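Local coordinates for cytochrome P450 RhF (PDB 6RO8), which probably acts as a monooxygenase, this chain being the heme domain of a longer class VII P450 that also carries an iron-sulfur domain, at residues His21-Leu24 / Gln25-Lys29; Leu147-Lys150 / Lys151-Phe155; Ile369-Leu372 / Thr373-Tyr376; Ile395-Leu398 / Ser399-Pro403. All coordinates share one frame; numbering follows the deposited sequence.

Contact 1: His21-Leu24 / Gln25-Lys29; sequences HAEL and QQKGK
The carbonyl oxygen of Glu23 accepts the backbone N-H of Lys27 at 2.8 Å between O and N, and the same pair of residues meets again through its side chains. Four such backbone bonds cross this part of helix 20-29; Gly28 N to Leu24 O, also 2.8 Å, is the last of them across the contact. An i to i+4 spacing brings side chains onto one flank of a helix, and here it does so twice. On one flank Glu23 and Lys27 form a salt bridge, with Lys27 NZ 3.3 Å from Glu23 OE2, a weak hydrogen bond. The lysine chain is bent three times, and this folding brings its ammonium group back along the flank to the carboxylate. Both residues are exposed, so solvent probably competes for the pair. On another flank Gln25 lays its amide beside the ring of His21: Gln25 CD comes to 3.7 Å from His21 ND1, with the ring and amide planes 53° apart, an oblique van der Waals contact. Gln25 CG stands beside its own backbone N (chi1 -40°), which directs the chain back toward His21. The histidine's polar partner lies away from this neighbour, since NE2 bonds to the carbonyl oxygen of Gln52. Further on, Lys29 NZ bonds to Gln26 OE1 at 2.7 Å. Leu24 supplies the buried side: its side chain packs on Glu48, Phe49 and Gln52 of helix 47-52 and on Leu53, where the chain leaves that helix for strand 55-58.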
loop_
_atom_site.group_PDB
_atom_site.type_symbol
_atom_site.label_atom_id
_atom_site.label_comp_id
_atom_site.label_asym_id
_atom_site.label_seq_id
_atom_site.Cartn_x
_atom_site.Cartn_y
_atom_site.Cartn_z
ATOM N N HIS A 21 -16.126 25.728 -15.218
ATOM C CA HIS A 21 -16.397 25.147 -13.907
ATOM C C HIS A 21 -17.577 24.190 -13.967
ATOM O O HIS A 21 -17.537 23.108 -13.374
ATOM C CB HIS A 21 -16.661 26.237 -12.872
ATOM C CG HIS A 21 -16.513 25.761 -11.460
ATOM N ND1 HIS A 21 -17.586 25.370 -10.686
ATOM C CD2 HIS A 21 -15.410 25.576 -10.695
ATOM C CE1 HIS A 21 -17.152 24.980 -9.501
ATOM N NE2 HIS A 21 -15.837 25.095 -9.481
ATOM N N ALA A 22 -18.640 24.571 -14.676
ATOM C CA ALA A 22 -19.726 23.635 -14.917
ATOM C C ALA A 22 -19.184 22.326 -15.483
ATOM O O ALA A 22 -19.573 21.238 -15.048
ATOM C CB ALA A 22 -20.763 24.253 -15.861
ATOM N N GLU A 23 -18.250 22.413 -16.436
ATOM C CA GLU A 23 -17.688 21.195 -16.998
ATOM C C GLU A 23 -16.948 20.407 -15.935
ATOM O O GLU A 23 -17.040 19.175 -15.892
ATOM C CB GLU A 23 -16.762 21.522 -18.166
ATOM C CG GLU A 23 -16.375 20.296 -18.977
ATOM C CD GLU A 23 -15.511 20.630 -20.168
ATOM O OE1 GLU A 23 -16.063 20.802 -21.280
ATOM O OE2 GLU A 23 -14.281 20.727 -19.982
ATOM N N LEU A 24 -16.212 21.101 -15.060
ATOM C CA LEU A 24 -15.498 20.420 -13.988
ATOM C C LEU A 24 -16.459 19.657 -13.080
ATOM O O LEU A 24 -16.166 18.536 -12.647
ATOM C CB LEU A 24 -14.686 21.430 -13.187
ATOM C CG LEU A 24 -13.566 20.784 -12.376
ATOM C CD1 LEU A 24 -12.609 20.045 -13.333
ATOM C CD2 LEU A 24 -12.834 21.824 -11.536
ATOM N N GLN A 25 -17.621 20.241 -12.786
ATOM C CA GLN A 25 -18.562 19.555 -11.910
ATOM C C GLN A 25 -19.075 18.284 -12.559
ATOM O O GLN A 25 -19.155 17.238 -11.910
ATOM C CB GLN A 25 -19.708 20.485 -11.537
ATOM C CG GLN A 25 -19.230 21.890 -11.275
ATOM C CD GLN A 25 -20.010 22.590 -10.196
ATOM O OE1 GLN A 25 -19.856 22.287 -9.009
ATOM N NE2 GLN A 25 -20.852 23.538 -10.594
ATOM N N GLN A 26 -19.385 18.344 -13.851
ATOM C CA GLN A 26 -19.763 17.127 -14.559
ATOM C C GLN A 26 -18.619 16.109 -14.572
ATOM O O GLN A 26 -18.846 14.914 -14.350
ATOM C CB GLN A 26 -20.206 17.466 -15.976
ATOM C CG GLN A 26 -21.047 16.373 -16.602
ATOM C CD GLN A 26 -22.425 16.251 -15.964
ATOM O OE1 GLN A 26 -23.073 15.201 -16.049
ATOM N NE2 GLN A 26 -22.881 17.328 -15.317
ATOM N N LYS A 27 -17.384 16.556 -14.837
ATOM C CA LYS A 27 -16.269 15.616 -14.823
ATOM C C LYS A 27 -16.140 14.965 -13.455
ATOM O O LYS A 27 -15.858 13.766 -13.351
ATOM C CB LYS A 27 -14.956 16.306 -15.200
ATOM C CG LYS A 27 -14.819 16.716 -16.656
ATOM C CD LYS A 27 -13.409 16.413 -17.157
ATOM C CE LYS A 27 -12.584 17.680 -17.390
ATOM N NZ LYS A 27 -12.622 18.137 -18.817
ATOM N N GLY A 28 -16.362 15.746 -12.393
ATOM C CA GLY A 28 -16.288 15.196 -11.050
ATOM C C GLY A 28 -17.417 14.231 -10.753
ATOM O O GLY A 28 -17.195 13.164 -10.169
ATOM N N LYS A 29 -18.643 14.591 -11.144
ATOM C CA LYS A 29 -19.753 13.653 -11.039
ATOM C C LYS A 29 -19.418 12.336 -11.721
ATOM O O LYS A 29 -19.723 11.259 -11.198
ATOM C CB LYS A 29 -21.013 14.256 -11.651
ATOM C CG LYS A 29 -22.214 13.322 -11.596
ATOM C CD LYS A 29 -23.443 13.913 -12.300
ATOM C CE LYS A 29 -23.887 13.052 -13.484
ATOM N NZ LYS A 29 -24.755 13.809 -14.433
#

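Contact 2: Leu147-Lys150 / Lys151-Phe155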
loop_
_atom_site.group_PDB
_atom_site.type_symbol
_atom_site.label_atom_id
_atom_site.label_comp_id
_atom_site.label_asym_id
_atom_site.label_seq_id
_atom_site.Cartn_x
_atom_site.Cartn_y
_atom_site.Cartn_z
ATOM N N LEU A 147 19.741 -10.742 1.322
ATOM C CA LEU A 147 18.887 -11.160 0.217
ATOM C C LEU A 147 19.214 -10.377 -1.045
ATOM O O LEU A 147 19.379 -10.956 -2.127
ATOM C CB LEU A 147 17.410 -10.985 0.595
ATOM C CG LEU A 147 16.835 -11.993 1.591
ATOM C CD1 LEU A 147 15.344 -11.783 1.748
ATOM C CD2 LEU A 147 17.133 -13.410 1.127
ATOM N N VAL A 148 19.311 -9.054 -0.922
ATOM C CA VAL A 148 19.531 -8.213 -2.089
ATOM C C VAL A 148 20.919 -8.456 -2.674
ATOM O O VAL A 148 21.113 -8.403 -3.895
ATOM C CB VAL A 148 19.315 -6.743 -1.702
ATOM C CG1 VAL A 148 19.577 -5.838 -2.873
ATOM C CG2 VAL A 148 17.902 -6.547 -1.174
ATOM N N ARG A 149 21.907 -8.727 -1.820
ATOM C CA ARG A 149 23.239 -9.019 -2.330
ATOM C C ARG A 149 23.227 -10.289 -3.174
ATOM O O ARG A 149 23.875 -10.359 -4.226
ATOM C CB ARG A 149 24.231 -9.162 -1.180
ATOM C CG ARG A 149 25.676 -9.272 -1.658
ATOM C CD ARG A 149 26.665 -9.343 -0.510
ATOM N NE ARG A 149 26.653 -10.647 0.146
ATOM C CZ ARG A 149 25.946 -10.943 1.230
ATOM N NH1 ARG A 149 25.185 -10.018 1.807
ATOM N NH2 ARG A 149 26.009 -12.168 1.741
ATOM N N LYS A 150 22.493 -11.315 -2.724
ATOM C CA LYS A 150 22.517 -12.587 -3.441
ATOM C C LYS A 150 21.652 -12.533 -4.686
ATOM O O LYS A 150 22.011 -13.111 -5.716
ATOM C CB LYS A 150 22.080 -13.722 -2.515
ATOM C CG LYS A 150 22.782 -13.673 -1.183
ATOM C CD LYS A 150 22.424 -14.819 -0.252
ATOM C CE LYS A 150 23.486 -15.903 -0.240
ATOM N NZ LYS A 150 22.903 -17.187 0.240
ATOM N N LYS A 151 20.516 -11.840 -4.617
ATOM C CA LYS A 151 19.664 -11.754 -5.796
ATOM C C LYS A 151 20.393 -11.073 -6.950
ATOM O O LYS A 151 20.409 -11.593 -8.074
ATOM C CB LYS A 151 18.363 -11.031 -5.465
ATOM C CG LYS A 151 17.281 -11.985 -4.982
ATOM C CD LYS A 151 16.787 -12.873 -6.118
ATOM C CE LYS A 151 16.515 -14.309 -5.675
ATOM N NZ LYS A 151 15.143 -14.547 -5.130
ATOM N N VAL A 152 21.030 -9.927 -6.693
ATOM C CA VAL A 152 21.769 -9.293 -7.774
ATOM C C VAL A 152 23.048 -10.053 -8.080
ATOM O O VAL A 152 23.560 -9.957 -9.199
ATOM C CB VAL A 152 22.078 -7.815 -7.483
ATOM C CG1 VAL A 152 20.856 -7.099 -6.910
ATOM C CG2 VAL A 152 23.222 -7.691 -6.560
ATOM N N ASP A 153 23.575 -10.830 -7.133
ATOM C CA ASP A 153 24.644 -11.747 -7.503
ATOM C C ASP A 153 24.179 -12.642 -8.639
ATOM O O ASP A 153 24.961 -12.995 -9.529
ATOM C CB ASP A 153 25.083 -12.583 -6.297
ATOM C CG ASP A 153 26.096 -11.860 -5.406
ATOM O OD1 ASP A 153 26.621 -10.796 -5.814
ATOM O OD2 ASP A 153 26.363 -12.362 -4.288
ATOM N N GLY A 154 22.884 -12.956 -8.660
ATOM C CA GLY A 154 22.374 -13.885 -9.650
ATOM C C GLY A 154 22.226 -13.272 -11.029
ATOM O O GLY A 154 22.484 -13.929 -12.037
ATOM N N PHE A 155 21.800 -12.021 -11.106
ATOM C CA PHE A 155 21.465 -11.461 -12.404
ATOM C C PHE A 155 22.444 -10.404 -12.890
ATOM O O PHE A 155 22.331 -9.969 -14.043
ATOM C CB PHE A 155 20.025 -10.902 -12.393
ATOM C CG PHE A 155 19.814 -9.665 -11.541
ATOM C CD1 PHE A 155 20.232 -8.411 -11.973
ATOM C CD2 PHE A 155 19.107 -9.746 -10.349
ATOM C CE1 PHE A 155 19.994 -7.276 -11.210
ATOM C CE2 PHE A 155 18.867 -8.610 -9.583
ATOM C CZ PHE A 155 19.305 -7.374 -10.018
#
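Between Leu147 and Phe155 the backbone is helical, with Lys151 N bonded to Leu147 O at 2.9 Å and Val152 N to Val148 O at 3.2 Å, while the bond from Gly154 N to Lys150 O is weak; Gly154 N turns to Lys151 O at 2.9 Å, tightening the last turn toward 3-10 spacing. The side chains divide into an apolar and a charged face. Val148 and Val152 meet loosely through their CG1 methyls at 4.4 Å, and both pack on Met167. One residue on, on the neighbouring flank, Arg149 and Asp153 run side by side the same way yet do not pair: NE of Arg149 stays 4.8 Å from OD2 of Asp153, and the guanidinium and carboxylate planes stand 79° apart. Each is engaged by another residue, Arg149 by a salt bridge to Glu146 and Asp153 OD1 by one to Arg401. Lys151 likewise sends its amine to Glu170. Phe155 turns one ring face to Val152, whose CA lies 3.5 Å above the ring plane toward the rim. The pattern is that of an amphipathic helix end, here the equivalent of the P450 D helix, its apolar side packed on helices 163-168, 170-179 and 384-401.

Contact 3: Ile369-Leu372 / Thr373-Tyr376; sequences IEHL and TFGY. With HEM (protoporphyrin IX containing Fe), chain B.
His371 and Thr373 meet at the densely packed end of this loop, where the backbone N-H of Thr373 bonds to His371 ND1 at 3.0 Å. The nitrogen lies in the plane of the imidazole, only 8° out of it. The ring reaches there because chi1 of 73° sets CG between the backbone N and the carbonyl carbon. With NE2 bonded to Glu308, both ring nitrogens are satisfied and the ring's rotation is fixed; the side chain also touches Arg312, the arginine of the ExxR motif. Phe374 CD2 approaches the ring edge, 3.6 Å from His371 CE1, while the two aromatic planes meet obliquely at 50°. The other side of the Phe374 ring, CD1 and CE1, meets the heme obliquely, with CE1 3.6 Å from C2B of the porphyrin. A water joins His371 O, Phe374 N and Gly375 O, and Gly375 N closes a type I turn on Leu372 O at 2.9 Å. Toward Tyr376 the packing is looser. Leu372 CD2 touches Tyr376 CB at 4.0 Å, and Tyr376 N makes only a weak bond, 3.4 Å, to propionate oxygen O2A of the heme; the tyrosine, partly exposed, leans on Lys73 and Arg77. Phe374 is backbone-bonded to Cys381, the axial ligand of the iron, and is the first residue of the FxxGxHxCxG signature that forms the cysteine-ligand loop of cytochromes P450 on the proximal side of the heme.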
loop_
_atom_site.group_PDB
_atom_site.type_symbol
_atom_site.label_atom_id
_atom_site.label_comp_id
_atom_site.label_asym_id
_atom_site.label_seq_id
_atom_site.Cartn_x
_atom_site.Cartn_y
_atom_site.Cartn_z
ATOM N N ILE A 369 9.053 14.386 3.888
ATOM C CA ILE A 369 8.531 13.468 4.894
ATOM C C ILE A 369 7.118 13.833 5.332
ATOM O O ILE A 369 6.402 12.977 5.866
ATOM C CB ILE A 369 9.473 13.440 6.110
ATOM C CG1 ILE A 369 9.094 12.319 7.072
ATOM C CG2 ILE A 369 9.376 14.750 6.860
ATOM C CD1 ILE A 369 10.285 11.552 7.573
ATOM N N GLU A 370 6.673 15.072 5.097
ATOM C CA GLU A 370 5.296 15.422 5.428
ATOM C C GLU A 370 4.266 14.768 4.499
ATOM O O GLU A 370 3.064 15.008 4.683
ATOM C CB GLU A 370 5.133 16.938 5.403
ATOM C CG GLU A 370 5.779 17.636 6.592
ATOM C CD GLU A 370 5.694 19.144 6.509
ATOM O OE1 GLU A 370 5.443 19.681 5.406
ATOM O OE2 GLU A 370 5.873 19.799 7.552
ATOM N N HIS A 371 4.697 13.964 3.520
ATOM C CA HIS A 371 3.781 13.291 2.606
ATOM C C HIS A 371 2.804 12.398 3.386
ATOM O O HIS A 371 3.027 12.063 4.554
ATOM C CB HIS A 371 4.566 12.462 1.584
ATOM C CG HIS A 371 5.185 11.218 2.156
ATOM N ND1 HIS A 371 4.442 10.121 2.539
ATOM C CD2 HIS A 371 6.477 10.905 2.424
ATOM C CE1 HIS A 371 5.245 9.192 3.024
ATOM N NE2 HIS A 371 6.488 9.639 2.956
ATOM N N LEU A 372 1.730 11.974 2.708
ATOM C CA LEU A 372 0.661 11.212 3.357
ATOM C C LEU A 372 0.540 9.779 2.845
ATOM O O LEU A 372 -0.475 9.133 3.095
ATOM C CB LEU A 372 -0.682 11.939 3.209
ATOM C CG LEU A 372 -0.657 13.343 3.814
ATOM C CD1 LEU A 372 -1.938 14.112 3.548
ATOM C CD2 LEU A 372 -0.407 13.233 5.299
ATOM N N THR A 373 1.556 9.264 2.142
ATOM C CA THR A 373 1.509 7.896 1.625
ATOM C C THR A 373 1.391 6.882 2.760
ATOM O O THR A 373 0.810 5.808 2.570
ATOM C CB THR A 373 2.762 7.625 0.755
ATOM O OG1 THR A 373 2.875 8.612 -0.272
ATOM C CG2 THR A 373 2.739 6.278 0.076
ATOM N N PHE A 374 1.895 7.204 3.949
ATOM C CA PHE A 374 1.773 6.284 5.085
ATOM C C PHE A 374 0.561 6.579 5.956
ATOM O O PHE A 374 0.412 5.959 7.025
ATOM C CB PHE A 374 3.034 6.315 5.966
ATOM C CG PHE A 374 4.245 5.687 5.327
ATOM C CD1 PHE A 374 4.194 4.402 4.818
ATOM C CD2 PHE A 374 5.441 6.395 5.234
ATOM C CE1 PHE A 374 5.316 3.833 4.225
ATOM C CE2 PHE A 374 6.566 5.841 4.647
ATOM C CZ PHE A 374 6.508 4.557 4.142
ATOM N N GLY A 375 -0.294 7.510 5.524
ATOM C CA GLY A 375 -1.340 8.034 6.368
ATOM C C GLY A 375 -0.812 9.034 7.382
ATOM O O GLY A 375 0.324 9.508 7.325
ATOM N N TYR A 376 -1.680 9.351 8.336
ATOM C CA TYR A 376 -1.379 10.330 9.366
ATOM C C TYR A 376 -2.264 10.015 10.566
ATOM O O TYR A 376 -3.428 9.633 10.403
ATOM C CB TYR A 376 -1.619 11.759 8.853
ATOM C CG TYR A 376 -1.331 12.866 9.840
ATOM C CD1 TYR A 376 -0.058 13.410 9.952
ATOM C CD2 TYR A 376 -2.339 13.389 10.643
ATOM C CE1 TYR A 376 0.213 14.442 10.847
ATOM C CE2 TYR A 376 -2.079 14.424 11.551
ATOM C CZ TYR A 376 -0.796 14.947 11.650
ATOM O OH TYR A 376 -0.521 15.978 12.543
HETATM C CHA HEM B . -1.340 1.207 7.859
HETATM C CHB HEM B . 0.775 2.344 3.625
HETATM C CHC HEM B . 4.168 -1.095 4.285
HETATM C CHD HEM B . 1.744 -2.498 8.256
HETATM C C1A HEM B . -1.087 1.814 6.648
HETATM C C2A HEM B . -1.863 2.865 6.015
HETATM C C3A HEM B . -1.284 3.174 4.859
HETATM C C4A HEM B . -0.114 2.330 4.690
HETATM C CMA HEM B . -1.795 4.250 3.879
HETATM C CAA HEM B . -3.135 3.534 6.583
HETATM C CBA HEM B . -2.701 4.834 7.231
HETATM C CGA HEM B . -3.855 5.532 7.898
HETATM O O1A HEM B . -5.000 5.022 7.828
HETATM O O2A HEM B . -3.613 6.604 8.502
HETATM C C1B HEM B . 1.912 1.585 3.481
HETATM C C2B HEM B . 2.932 1.779 2.468
HETATM C C3B HEM B . 3.869 0.815 2.639
HETATM C C4B HEM B . 3.471 -0.010 3.772
HETATM C CMB HEM B . 2.879 2.911 1.407
HETATM C CAB HEM B . 5.182 0.560 1.864
HETATM C CBB HEM B . 5.732 1.393 0.980
HETATM C C1C HEM B . 3.812 -1.787 5.422
HETATM C C2C HEM B . 4.486 -2.931 6.013
HETATM C C3C HEM B . 3.791 -3.294 7.116
HETATM C C4C HEM B . 2.675 -2.402 7.252
HETATM C CMC HEM B . 5.771 -3.565 5.436
HETATM C CAC HEM B . 4.016 -4.430 8.152
HETATM C CBC HEM B . 5.014 -5.308 8.055
HETATM C C1D HEM B . 0.690 -1.649 8.489
HETATM C C2D HEM B . -0.258 -1.760 9.573
HETATM C C3D HEM B . -1.102 -0.740 9.477
HETATM C C4D HEM B . -0.725 0.065 8.320
HETATM C CMD HEM B . -0.301 -2.861 10.654
HETATM C CAD HEM B . -2.291 -0.504 10.436
HETATM C CBD HEM B . -1.895 0.317 11.655
HETATM C CGD HEM B . -3.141 0.896 12.285
HETATM O O1D HEM B . -4.246 0.627 11.769
HETATM O O2D HEM B . -3.045 1.637 13.295
HETATM N NA HEM B . -0.041 1.507 5.802
HETATM N NB HEM B . 2.274 0.490 4.253
HETATM N NC HEM B . 2.711 -1.503 6.211
HETATM N ND HEM B . 0.377 -0.521 7.747
HETATM FE FE HEM B . 1.359 -0.028 6.008
HETATM O O HOH W 1 2.514 9.346 5.382
HETATM O O HOH W 2 -0.132 -1.426 4.950
#

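Contact 4: Ile395-Leu398 / Ser399-Pro403; sequences IEEL and SRRIP
A salt-bridge network closes the C-terminal end of helix 384-401, which corresponds to the P450 L helix. Glu397 sits at its centre, with its two carboxylate oxygens serving different arginines. OE1 takes the NH1 of Arg401 at 2.8 Å in a straight bond (165° at the hydrogen), met nearly along the C-O axis and in the guanidinium plane, although the carboxylate is turned 81° to that plane. Arg401 is also salt-bridged to Asp153 of helix 134-155. OE2 of Glu397 receives both NH1 and NH2 of Arg400, each at 3.1 Å and each weakly. Arg400 NH1 is shared, because it also forms a salt bridge with OE1 of Glu396, whose carboxylate lies nearly coplanar with the guanidinium, 29° from it. A bend at chi2 in each glutamate folds the acids toward the following turn. Such alternation of opposite charges probably lowers the cost of holding Glu397 in a buried position. Away from this cluster, Ile395 O accepts two donors from opposite faces of its plane, Ser399 N at 2.8 Å and Ser399 OG at 2.7 Å. Leu398 CD2 and Ile402 CD1 lie alongside each other at 4.1 Å, just where Ile402 departs from helical geometry. Ser399 packs on helix 290-298 and Ile395 on helix 303-314. The arrangement is an i to i+3 and i to i+4 salt-bridge network ending the helix that follows the P450 cysteine-ligand loop.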
loop_
_atom_site.group_PDB
_atom_site.type_symbol
_atom_site.label_atom_id
_atom_site.label_comp_id
_atom_site.label_asym_id
_atom_site.label_seq_id
_atom_site.Cartn_x
_atom_site.Cartn_y
_atom_site.Cartn_z
ATOM N N ILE A 395 18.034 0.353 -3.522
ATOM C CA ILE A 395 18.659 1.413 -4.301
ATOM C C ILE A 395 20.161 1.494 -4.023
ATOM O O ILE A 395 20.964 1.704 -4.945
ATOM C CB ILE A 395 17.952 2.744 -4.012
ATOM C CG1 ILE A 395 16.488 2.653 -4.439
ATOM C CG2 ILE A 395 18.674 3.885 -4.708
ATOM C CD1 ILE A 395 15.621 3.733 -3.829
ATOM N N GLU A 396 20.567 1.340 -2.756
ATOM C CA GLU A 396 21.988 1.346 -2.437
ATOM C C GLU A 396 22.704 0.247 -3.203
ATOM O O GLU A 396 23.701 0.504 -3.887
ATOM C CB GLU A 396 22.211 1.191 -0.928
ATOM C CG GLU A 396 23.616 1.631 -0.439
ATOM C CD GLU A 396 24.675 0.544 -0.624
ATOM O OE1 GLU A 396 24.248 -0.616 -0.804
ATOM O OE2 GLU A 396 25.915 0.839 -0.598
ATOM N N GLU A 397 22.188 -0.987 -3.119
ATOM C CA GLU A 397 22.844 -2.113 -3.776
ATOM C C GLU A 397 22.960 -1.865 -5.272
ATOM O O GLU A 397 24.046 -1.986 -5.854
ATOM C CB GLU A 397 22.086 -3.415 -3.497
ATOM C CG GLU A 397 22.820 -4.712 -3.929
ATOM C CD GLU A 397 23.992 -5.062 -2.999
ATOM O OE1 GLU A 397 24.823 -5.944 -3.360
ATOM O OE2 GLU A 397 24.088 -4.452 -1.901
ATOM N N LEU A 398 21.852 -1.460 -5.896
ATOM C CA LEU A 398 21.825 -1.267 -7.341
ATOM C C LEU A 398 22.720 -0.114 -7.781
ATOM O O LEU A 398 23.469 -0.244 -8.752
ATOM C CB LEU A 398 20.391 -1.023 -7.807
ATOM C CG LEU A 398 19.527 -2.278 -7.897
ATOM C CD1 LEU A 398 18.056 -1.910 -8.094
ATOM C CD2 LEU A 398 20.030 -3.163 -9.011
ATOM N N SER A 399 22.635 1.031 -7.103
ATOM C CA SER A 399 23.441 2.174 -7.510
ATOM C C SER A 399 24.909 1.977 -7.184
ATOM O O SER A 399 25.765 2.591 -7.829
ATOM C CB SER A 399 22.926 3.444 -6.844
ATOM O OG SER A 399 23.081 3.352 -5.439
ATOM N N ARG A 400 25.211 1.124 -6.208
ATOM C CA ARG A 400 26.601 0.835 -5.875
ATOM C C ARG A 400 27.246 -0.046 -6.929
ATOM O O ARG A 400 28.359 0.231 -7.393
ATOM C CB ARG A 400 26.687 0.154 -4.514
ATOM C CG ARG A 400 28.069 0.132 -3.952
ATOM C CD ARG A 400 28.079 -0.493 -2.578
ATOM N NE ARG A 400 28.069 -1.948 -2.640
ATOM C CZ ARG A 400 27.100 -2.698 -2.133
ATOM N NH1 ARG A 400 26.075 -2.115 -1.533
ATOM N NH2 ARG A 400 27.153 -4.024 -2.226
ATOM N N ARG A 401 26.554 -1.112 -7.326
ATOM C CA ARG A 401 27.163 -2.135 -8.155
ATOM C C ARG A 401 26.816 -2.009 -9.630
ATOM O O ARG A 401 27.525 -2.579 -10.468
ATOM C CB ARG A 401 26.762 -3.516 -7.640
ATOM C CG ARG A 401 27.101 -3.695 -6.179
ATOM C CD ARG A 401 26.595 -5.006 -5.668
ATOM N NE ARG A 401 26.927 -6.097 -6.571
ATOM C CZ ARG A 401 26.579 -7.358 -6.353
ATOM N NH1 ARG A 401 25.880 -7.655 -5.261
ATOM N NH2 ARG A 401 26.917 -8.311 -7.220
ATOM N N ILE A 402 25.755 -1.288 -9.972
ATOM C CA ILE A 402 25.430 -1.047 -11.372
ATOM C C ILE A 402 25.180 0.443 -11.551
ATOM O O ILE A 402 24.029 0.858 -11.750
ATOM C CB ILE A 402 24.202 -1.853 -11.813
ATOM C CG1 ILE A 402 24.221 -3.275 -11.250
ATOM C CG2 ILE A 402 24.144 -1.897 -13.300
ATOM C CD1 ILE A 402 23.008 -4.090 -11.670
ATOM N N PRO A 403 26.204 1.289 -11.457
ATOM C CA PRO A 403 25.959 2.738 -11.577
ATOM C C PRO A 403 25.528 3.185 -12.970
ATOM O O PRO A 403 24.983 4.291 -13.100
ATOM C CB PRO A 403 27.306 3.355 -11.183
ATOM C CG PRO A 403 28.299 2.254 -11.359
ATOM C CD PRO A 403 27.591 0.990 -11.055
#

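The contacts follow one another along the chain, and only contacts 2 and 4 touch. Their centres are about 12 Å apart, and helices 134-155 and 384-401 join there through Asp153 OD1 and Arg401 NH2, 2.9 Å apart, with Val148 CG1 packed on Glu397 CB at 3.5 Å. Contact 3 lines the heme pocket, and the helix carrying contact 4 follows soon after its cysteine loop; the nearest atoms of contacts 3 and 4 are about 12 Å apart, and the side chain of Ile395 stands about 11 Å from the heme. Contact 1 is remote, about 50 Å from contact 2 between centres and across the chain's centre from it.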